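Local coordinates for pyoverdine biosynthesis protein PvcB (Pseudomonas aeruginosa, PDB 4YLM), which catalyses the iron- and 2-oxoglutarate-dependent oxidation of tyrosine isonitrile during the biosynthesis of paerucumarin, at residues L58-F63 with L251-N256. Sequence-based numbering, arbitrary orientation.
Sequences LLLRGF and LVIADN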
loop_
_atom_site.group_PDB
_atom_site.type_symbol
_atom_site.label_atom_id
_atom_site.label_comp_id
_atom_site.label_asym_id
_atom_site.label_seq_id
_atom_site.Cartn_x
_atom_site.Cartn_y
_atom_site.Cartn_z
ATOM N N LEU A 58 8.229 12.232 -7.140
ATOM C CA LEU A 58 8.792 10.997 -7.669
ATOM C C LEU A 58 9.291 11.221 -9.090
ATOM O O LEU A 58 8.614 11.858 -9.903
ATOM C CB LEU A 58 7.746 9.874 -7.693
ATOM C CG LEU A 58 6.912 9.642 -6.433
ATOM C CD1 LEU A 58 5.995 8.420 -6.639
ATOM C CD2 LEU A 58 7.814 9.430 -5.220
ATOM N N LEU A 59 10.467 10.682 -9.388
ATOM C CA LEU A 59 10.983 10.693 -10.744
ATOM C C LEU A 59 11.118 9.246 -11.171
ATOM O O LEU A 59 11.927 8.517 -10.617
ATOM C CB LEU A 59 12.346 11.402 -10.799
ATOM C CG LEU A 59 13.179 11.207 -12.073
ATOM C CD1 LEU A 59 12.385 11.637 -13.307
ATOM C CD2 LEU A 59 14.539 11.961 -11.987
ATOM N N LEU A 60 10.272 8.806 -12.097
ATOM C CA LEU A 60 10.428 7.480 -12.690
ATOM C C LEU A 60 11.195 7.660 -13.990
ATOM O O LEU A 60 10.704 8.300 -14.930
ATOM C CB LEU A 60 9.074 6.826 -12.973
ATOM C CG LEU A 60 8.273 6.377 -11.744
ATOM C CD1 LEU A 60 7.680 7.556 -11.019
ATOM C CD2 LEU A 60 7.166 5.413 -12.186
ATOM N N ARG A 61 12.396 7.094 -14.046
ATOM C CA ARG A 61 13.304 7.361 -15.159
ATOM C C ARG A 61 13.823 6.080 -15.767
ATOM O O ARG A 61 14.277 5.179 -15.058
ATOM C CB ARG A 61 14.473 8.254 -14.691
ATOM C CG ARG A 61 15.574 8.472 -15.740
ATOM C CD ARG A 61 16.453 9.682 -15.379
ATOM N NE ARG A 61 15.795 10.951 -15.673
ATOM C CZ ARG A 61 16.357 12.148 -15.512
ATOM N NH1 ARG A 61 17.593 12.252 -15.028
ATOM N NH2 ARG A 61 15.676 13.243 -15.825
ATOM N N GLY A 62 13.745 5.990 -17.087
ATOM C CA GLY A 62 14.271 4.842 -17.796
ATOM C C GLY A 62 13.211 3.775 -18.038
ATOM O O GLY A 62 13.524 2.674 -18.494
ATOM N N PHE A 63 11.954 4.086 -17.728
ATOM C CA PHE A 63 10.863 3.131 -17.991
ATOM C C PHE A 63 10.365 3.339 -19.419
ATOM O O PHE A 63 10.479 4.434 -19.960
ATOM C CB PHE A 63 9.679 3.352 -17.030
ATOM C CG PHE A 63 9.968 2.975 -15.599
ATOM C CD1 PHE A 63 9.559 1.746 -15.096
ATOM C CD2 PHE A 63 10.627 3.856 -14.756
ATOM C CE1 PHE A 63 9.821 1.391 -13.775
ATOM C CE2 PHE A 63 10.900 3.513 -13.435
ATOM C CZ PHE A 63 10.498 2.279 -12.939
ATOM N N LEU A 251 8.658 10.064 -16.090
ATOM C CA LEU A 251 7.324 10.276 -15.550
ATOM C C LEU A 251 7.528 10.865 -14.170
ATOM O O LEU A 251 8.215 10.273 -13.343
ATOM C CB LEU A 251 6.537 8.957 -15.470
ATOM C CG LEU A 251 5.068 9.136 -15.033
ATOM C CD1 LEU A 251 4.238 9.699 -16.190
ATOM C CD2 LEU A 251 4.466 7.827 -14.558
ATOM N N VAL A 252 6.959 12.040 -13.933
ATOM C CA VAL A 252 7.133 12.732 -12.677
ATOM C C VAL A 252 5.773 12.882 -12.018
ATOM O O VAL A 252 4.787 13.245 -12.666
ATOM C CB VAL A 252 7.802 14.124 -12.878
ATOM C CG1 VAL A 252 7.677 14.994 -11.625
ATOM C CG2 VAL A 252 9.265 13.952 -13.305
ATOM N N ILE A 253 5.723 12.570 -10.732
ATOM C CA ILE A 253 4.497 12.710 -9.969
ATOM C C ILE A 253 4.817 13.621 -8.805
ATOM O O ILE A 253 5.665 13.287 -7.993
ATOM C CB ILE A 253 4.037 11.343 -9.423
ATOM C CG1 ILE A 253 3.794 10.363 -10.585
ATOM C CG2 ILE A 253 2.789 11.521 -8.563
ATOM C CD1 ILE A 253 3.643 8.897 -10.121
ATOM N N ALA A 254 4.133 14.763 -8.730
ATOM C CA ALA A 254 4.422 15.795 -7.740
ATOM C C ALA A 254 3.239 15.983 -6.800
ATOM O O ALA A 254 2.087 15.982 -7.242
ATOM C CB ALA A 254 4.754 17.139 -8.463
ATOM N N ASP A 255 3.534 16.126 -5.509
ATOM C CA ASP A 255 2.546 16.394 -4.466
ATOM C C ASP A 255 2.258 17.896 -4.440
ATOM O O ASP A 255 2.956 18.662 -3.770
ATOM C CB ASP A 255 3.103 15.908 -3.104
ATOM C CG ASP A 255 2.177 16.183 -1.929
ATOM O OD1 ASP A 255 1.038 16.668 -2.123
ATOM O OD2 ASP A 255 2.606 15.897 -0.774
ATOM N N ASN A 256 1.232 18.305 -5.184
ATOM C CA ASN A 256 0.843 19.710 -5.293
ATOM C C ASN A 256 0.344 20.324 -3.978
ATOM O O ASN A 256 0.262 21.544 -3.866
ATOM C CB ASN A 256 -0.226 19.861 -6.390
ATOM C CG ASN A 256 -0.671 21.300 -6.588
ATOM O OD1 ASN A 256 0.120 22.177 -6.974
ATOM N ND2 ASN A 256 -1.952 21.546 -6.351
#
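L58, L59 and L60 pair with I253, V252 and L251 as adjacent antiparallel strands, a buried contact in the main sheet of the double-stranded beta-helix (jelly-roll) fold expected of a TfdA-family oxygenase, and a worked example of how a beta sheet joins segments far apart in sequence. Two hydrogen-bonded pairs flank a non-hydrogen-bonded one. In the first, L58 N reaches I253 O at 2.9 Å, almost straight at 175°, and the return bond from I253 N to L58 O is 3.1 Å. In the second, L60 N meets L251 O at 2.8 Å, and L251 N answers at L60 O. Between them L58 O also receives the CA-H of V252 (CA to O 3.3 Å), so this carbonyl has a second, weaker partner.

On one face, L58, L60, L251 and I253 form an apolar patch. The CB atoms of L60 and L251 lie 4.1 Å apart, while the I253 CD1 methyl meets CD1 of both L58 and L60, at 4.2 Å from the former. CD1 of I253 stands anti to CA (chi2 167°), which helps it reach both leucines. On the other face L59 and V252 cross at a slant, touching through L59 CD1 and V252 CG2 at 3.9 Å; the second L59 methyl, CD2, lies over the centre of one face of the R61 guanidinium, whose NH2 forms a salt bridge with D250.

V252 lies about 9 Å, side chain to side chain, from H261, a probable iron ligand. Strand 29-33 pairs in parallel with 57-60 along the edge not used by 251-255, strand 120-131 pairs antiparallel with 251-255, and helix 45-55 covers the apolar patch, with L48, L51 and A52 against L58 and A52 also against I253.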